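Local coordinates for protein probable starch synthase 4, chloroplastic/amyloplastic (Arabidopsis thaliana, PDB 6GNE) that is probably a starch synthase, a plastid enzyme of the GT-B glycosyltransferase fold, modelled here with ADP and glycans bound, at residues Ile48-Arg60 against Trp107-Phe121. Numbering follows the deposited sequence.
With GLC (alpha-D-glucopyranose), chain C.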
# COMPACT_ATOMS: atom_id res chain seq x y z
N ILE A 48 16.98 3.55 -0.37
CA ILE A 48 15.88 3.58 0.58
C ILE A 48 16.39 3.63 2.00
O ILE A 48 17.36 2.99 2.31
CB ILE A 48 14.96 2.38 0.33
CG1 ILE A 48 14.33 2.56 -1.05
CG2 ILE A 48 13.87 2.32 1.40
CD1 ILE A 48 13.88 1.27 -1.67
N ILE A 49 15.73 4.44 2.82
CA ILE A 49 16.04 4.54 4.24
C ILE A 49 14.82 4.08 5.03
O ILE A 49 13.75 4.64 4.86
CB ILE A 49 16.46 5.96 4.64
CG1 ILE A 49 17.73 6.37 3.85
CG2 ILE A 49 16.69 6.06 6.15
CD1 ILE A 49 18.12 7.83 4.00
N LEU A 50 15.02 3.05 5.88
CA LEU A 50 14.00 2.45 6.74
C LEU A 50 14.44 2.43 8.18
O LEU A 50 15.62 2.56 8.45
CB LEU A 50 13.75 0.98 6.36
CG LEU A 50 13.25 0.70 4.95
CD1 LEU A 50 13.15 -0.79 4.73
CD2 LEU A 50 11.92 1.36 4.70
N PRO A 51 13.51 2.23 9.11
CA PRO A 51 13.94 1.83 10.43
C PRO A 51 14.41 0.38 10.43
O PRO A 51 14.00 -0.40 9.58
CB PRO A 51 12.67 1.97 11.28
CG PRO A 51 11.74 2.81 10.48
CD PRO A 51 12.06 2.45 9.06
N LYS A 52 15.23 0.04 11.40
CA LYS A 52 15.54 -1.35 11.69
C LYS A 52 14.54 -1.81 12.74
O LYS A 52 14.79 -1.69 13.95
CB LYS A 52 16.97 -1.51 12.20
CG LYS A 52 17.34 -2.95 12.55
CD LYS A 52 18.34 -3.58 11.59
CE LYS A 52 18.89 -4.90 12.11
NZ LYS A 52 19.12 -4.93 13.60
N TYR A 53 13.42 -2.34 12.28
CA TYR A 53 12.46 -2.97 13.17
C TYR A 53 13.01 -4.32 13.64
O TYR A 53 13.70 -5.03 12.89
CB TYR A 53 11.14 -3.23 12.48
CG TYR A 53 10.43 -1.99 11.95
CD1 TYR A 53 9.72 -1.14 12.78
CD2 TYR A 53 10.43 -1.72 10.58
CE1 TYR A 53 9.05 -0.05 12.27
CE2 TYR A 53 9.76 -0.63 10.07
CZ TYR A 53 9.08 0.22 10.91
OH TYR A 53 8.41 1.30 10.37
N ASP A 54 12.74 -4.65 14.89
CA ASP A 54 12.99 -6.00 15.40
C ASP A 54 12.14 -7.07 14.67
O ASP A 54 12.57 -8.23 14.53
CB ASP A 54 12.73 -6.05 16.91
CG ASP A 54 11.32 -5.59 17.31
OD1 ASP A 54 10.52 -5.03 16.48
OD2 ASP A 54 11.00 -5.77 18.49
N CYS A 55 10.96 -6.67 14.21
CA CYS A 55 10.03 -7.59 13.59
C CYS A 55 10.19 -7.64 12.07
O CYS A 55 9.28 -8.07 11.37
CB CYS A 55 8.58 -7.24 14.00
SG CYS A 55 8.03 -5.55 13.64
N MET A 56 11.33 -7.19 11.55
CA MET A 56 11.56 -7.22 10.11
C MET A 56 11.77 -8.64 9.60
O MET A 56 12.10 -9.54 10.36
CB MET A 56 12.73 -6.30 9.71
CG MET A 56 14.15 -6.82 10.06
SD MET A 56 15.47 -5.62 9.72
CE MET A 56 16.41 -6.33 8.37
N GLN A 57 11.52 -8.82 8.31
CA GLN A 57 11.61 -10.11 7.67
C GLN A 57 13.00 -10.26 7.03
O GLN A 57 13.29 -9.65 6.00
CB GLN A 57 10.49 -10.25 6.64
CG GLN A 57 10.20 -11.69 6.20
CD GLN A 57 9.63 -11.78 4.78
OE1 GLN A 57 8.42 -11.91 4.61
NE2 GLN A 57 10.50 -11.70 3.75
N TYR A 58 13.83 -11.12 7.61
CA TYR A 58 15.24 -11.21 7.28
C TYR A 58 15.59 -11.86 5.95
O TYR A 58 16.67 -11.60 5.42
CB TYR A 58 16.03 -11.87 8.43
CG TYR A 58 16.32 -10.86 9.50
CD1 TYR A 58 17.32 -9.90 9.31
CD2 TYR A 58 15.54 -10.78 10.67
CE1 TYR A 58 17.55 -8.91 10.26
CE2 TYR A 58 15.79 -9.81 11.64
CZ TYR A 58 16.79 -8.86 11.43
OH TYR A 58 17.09 -7.86 12.35
N ASP A 59 14.66 -12.58 5.33
CA ASP A 59 15.12 -13.61 4.41
C ASP A 59 15.36 -13.20 2.98
O ASP A 59 15.91 -13.99 2.21
CB ASP A 59 14.32 -14.92 4.54
CG ASP A 59 12.89 -14.74 4.36
OD1 ASP A 59 12.57 -14.27 3.26
OD2 ASP A 59 12.09 -15.12 5.30
N ARG A 60 15.01 -11.97 2.61
CA ARG A 60 15.36 -11.45 1.29
C ARG A 60 16.41 -10.35 1.39
O ARG A 60 16.72 -9.71 0.38
CB ARG A 60 14.10 -10.97 0.57
CG ARG A 60 12.96 -11.99 0.62
CD ARG A 60 13.26 -13.26 -0.18
NE ARG A 60 13.02 -13.07 -1.63
CZ ARG A 60 13.44 -13.89 -2.60
NH1 ARG A 60 14.11 -15.02 -2.33
NH2 ARG A 60 13.18 -13.57 -3.86
N TRP A 107 11.96 -1.48 18.69
CA TRP A 107 12.21 -2.72 19.39
C TRP A 107 10.94 -3.12 20.16
O TRP A 107 11.02 -3.62 21.26
CB TRP A 107 13.35 -2.46 20.36
CG TRP A 107 14.59 -3.27 20.20
CD1 TRP A 107 14.69 -4.63 20.00
CD2 TRP A 107 15.93 -2.77 20.35
NE1 TRP A 107 16.02 -5.00 19.96
CE2 TRP A 107 16.80 -3.89 20.19
CE3 TRP A 107 16.48 -1.50 20.62
CZ2 TRP A 107 18.22 -3.76 20.27
CZ3 TRP A 107 17.88 -1.37 20.69
CH2 TRP A 107 18.73 -2.49 20.52
N ARG A 108 9.77 -2.93 19.54
CA ARG A 108 8.46 -3.08 20.19
C ARG A 108 7.66 -4.29 19.70
O ARG A 108 6.51 -4.48 20.09
CB ARG A 108 7.61 -1.84 19.92
CG ARG A 108 8.26 -0.50 20.23
CD ARG A 108 8.53 -0.31 21.71
NE ARG A 108 9.03 1.05 21.96
CZ ARG A 108 8.28 2.17 22.02
NH1 ARG A 108 6.96 2.14 21.86
NH2 ARG A 108 8.88 3.34 22.23
N GLY A 109 8.23 -5.09 18.80
CA GLY A 109 7.54 -6.25 18.26
C GLY A 109 6.53 -5.95 17.18
O GLY A 109 5.87 -6.87 16.69
N GLN A 110 6.43 -4.68 16.78
CA GLN A 110 5.34 -4.20 15.91
C GLN A 110 5.86 -3.12 14.98
O GLN A 110 6.75 -2.35 15.37
CB GLN A 110 4.22 -3.54 16.74
CG GLN A 110 3.35 -4.45 17.56
CD GLN A 110 1.99 -4.60 16.97
OE1 GLN A 110 1.67 -5.65 16.40
NE2 GLN A 110 1.19 -3.53 17.06
N PHE A 111 5.27 -3.02 13.80
CA PHE A 111 5.54 -1.89 12.93
C PHE A 111 4.83 -0.61 13.40
O PHE A 111 5.47 0.43 13.66
CB PHE A 111 5.13 -2.21 11.50
CG PHE A 111 5.95 -3.31 10.89
CD1 PHE A 111 7.31 -3.11 10.65
CD2 PHE A 111 5.37 -4.51 10.55
CE1 PHE A 111 8.07 -4.12 10.08
CE2 PHE A 111 6.13 -5.53 9.98
CZ PHE A 111 7.48 -5.35 9.75
N TYR A 112 3.51 -0.71 13.54
CA TYR A 112 2.67 0.43 13.91
C TYR A 112 1.84 0.09 15.13
O TYR A 112 1.73 -1.06 15.51
CB TYR A 112 1.69 0.77 12.81
CG TYR A 112 2.27 1.07 11.45
CD1 TYR A 112 3.34 1.94 11.32
CD2 TYR A 112 1.71 0.52 10.30
CE1 TYR A 112 3.85 2.25 10.07
CE2 TYR A 112 2.21 0.81 9.05
CZ TYR A 112 3.30 1.68 8.92
OH TYR A 112 3.81 1.99 7.68
N GLY A 113 1.27 1.13 15.73
CA GLY A 113 0.26 1.00 16.76
C GLY A 113 0.71 1.21 18.18
O GLY A 113 -0.05 0.93 19.10
N GLU A 114 1.92 1.72 18.39
CA GLU A 114 2.36 2.08 19.72
C GLU A 114 1.75 3.43 20.13
O GLU A 114 1.42 4.26 19.28
CB GLU A 114 3.89 2.16 19.77
CG GLU A 114 4.61 0.85 19.41
CD GLU A 114 4.44 -0.25 20.46
OE1 GLU A 114 5.01 -0.11 21.55
OE2 GLU A 114 3.75 -1.26 20.18
N GLN A 115 1.63 3.64 21.44
CA GLN A 115 1.05 4.87 21.98
C GLN A 115 1.90 6.10 21.63
O GLN A 115 1.38 7.20 21.47
CB GLN A 115 0.82 4.75 23.51
CG GLN A 115 -0.29 5.64 24.10
CD GLN A 115 -1.72 5.40 23.50
OE1 GLN A 115 -2.01 4.38 22.82
NE2 GLN A 115 -2.62 6.37 23.76
N ASP A 116 3.20 5.92 21.48
CA ASP A 116 4.10 7.01 21.10
C ASP A 116 4.54 6.97 19.62
O ASP A 116 5.66 7.33 19.32
CB ASP A 116 5.30 7.04 22.07
CG ASP A 116 6.19 5.79 21.97
OD1 ASP A 116 5.72 4.73 21.50
OD2 ASP A 116 7.37 5.87 22.35
N ASP A 117 3.66 6.54 18.71
CA ASP A 117 4.02 6.50 17.26
C ASP A 117 4.58 7.83 16.75
O ASP A 117 5.54 7.85 15.97
CB ASP A 117 2.84 6.07 16.36
CG ASP A 117 2.70 4.56 16.22
OD1 ASP A 117 3.55 3.78 16.68
OD2 ASP A 117 1.73 4.14 15.59
N PHE A 118 3.99 8.94 17.21
CA PHE A 118 4.39 10.27 16.78
C PHE A 118 5.90 10.50 17.05
O PHE A 118 6.65 10.96 16.17
CB PHE A 118 3.54 11.33 17.50
CG PHE A 118 3.68 12.70 16.90
CD1 PHE A 118 4.77 13.50 17.21
CD2 PHE A 118 2.73 13.18 16.00
CE1 PHE A 118 4.92 14.74 16.64
CE2 PHE A 118 2.87 14.42 15.41
CZ PHE A 118 3.97 15.21 15.74
N ARG A 119 6.31 10.17 18.28
CA ARG A 119 7.69 10.32 18.68
C ARG A 119 8.59 9.36 17.89
O ARG A 119 9.64 9.78 17.37
CB ARG A 119 7.83 10.11 20.19
CG ARG A 119 7.29 11.29 21.00
CD ARG A 119 7.15 10.96 22.49
NE ARG A 119 8.39 10.47 23.10
CZ ARG A 119 9.46 11.22 23.38
NH1 ARG A 119 10.52 10.65 23.93
NH2 ARG A 119 9.51 12.52 23.07
N ARG A 120 8.17 8.09 17.80
CA ARG A 120 8.88 7.05 17.07
C ARG A 120 9.22 7.53 15.66
O ARG A 120 10.39 7.54 15.28
CB ARG A 120 8.04 5.76 16.98
CG ARG A 120 7.81 5.01 18.28
CD ARG A 120 6.86 3.83 18.10
NE ARG A 120 7.52 2.72 17.38
CZ ARG A 120 6.95 1.86 16.52
NH1 ARG A 120 5.65 1.93 16.21
NH2 ARG A 120 7.69 0.91 15.96
N PHE A 121 8.24 7.97 14.90
CA PHE A 121 8.50 8.29 13.49
C PHE A 121 9.04 9.71 13.21
O PHE A 121 9.76 9.93 12.23
CB PHE A 121 7.27 7.93 12.64
CG PHE A 121 6.99 6.44 12.61
CD1 PHE A 121 7.78 5.60 11.84
CD2 PHE A 121 5.95 5.89 13.35
CE1 PHE A 121 7.53 4.24 11.79
CE2 PHE A 121 5.70 4.52 13.33
CZ PHE A 121 6.48 3.69 12.55
C1 GLC C . -1.68 2.89 11.81
C2 GLC C . -0.65 3.74 11.07
C3 GLC C . -1.09 3.97 9.62
C4 GLC C . -1.25 2.61 8.95
C5 GLC C . -2.32 1.83 9.70
C6 GLC C . -2.47 0.42 9.12
O2 GLC C . -0.45 4.96 11.77
O3 GLC C . -0.12 4.74 8.91
O4 GLC C . -1.60 2.78 7.58
O5 GLC C . -1.95 1.69 11.08
O6 GLC C . -3.31 -0.35 9.98
O HOH W 1 9.32 -2.09 16.64
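The carboxylate of Asp54 receives the backbone N-H of Gly109 across the contact: OD2 takes it through its syn lone pair at 2.9 Å from Gly109 N, while OD1 adds a weak second bond to the same nitrogen. The OD2 bond is bent, 137° at the hydrogen, as expected where two oxygens share one N-H. A water bridges the two sides, donating to Asp54 OD1 and to Gln110 O and accepting from Arg108 N. With chi1 at 56°, Asp54 CG sits between its own backbone N and carbonyl carbon, which turns the carboxylate onto the 107-110 backbone.

Beside this polar patch, Phe111 packs against two residues of the 53-56 turn. Its CD1 stands over the centre of the Tyr53 ring, 3.3 Å above the plane, in a T-shaped pair; Cys55 SG lies over the Phe111 face, 3.8 Å from the centroid. Pro51 backs the opposite face of Tyr53, and Tyr53 OH, hydrogen-bonded to Ala17 O, lies at the edge of Phe121, 3.4 Å from its CE1.

Arg120 NH1 ties the loop to its helix, bonding Phe111 O at 3.0 Å and forming a salt bridge with Asp117 OD1. Tyr112, the residue after Phe111, lays one ring face against a bound alpha-D-glucopyranose, and its hydroxyl bonds Glu18. Gripping Phe111 by ring and carbonyl is consistent with setting the backbone position of glycan-binding Tyr112.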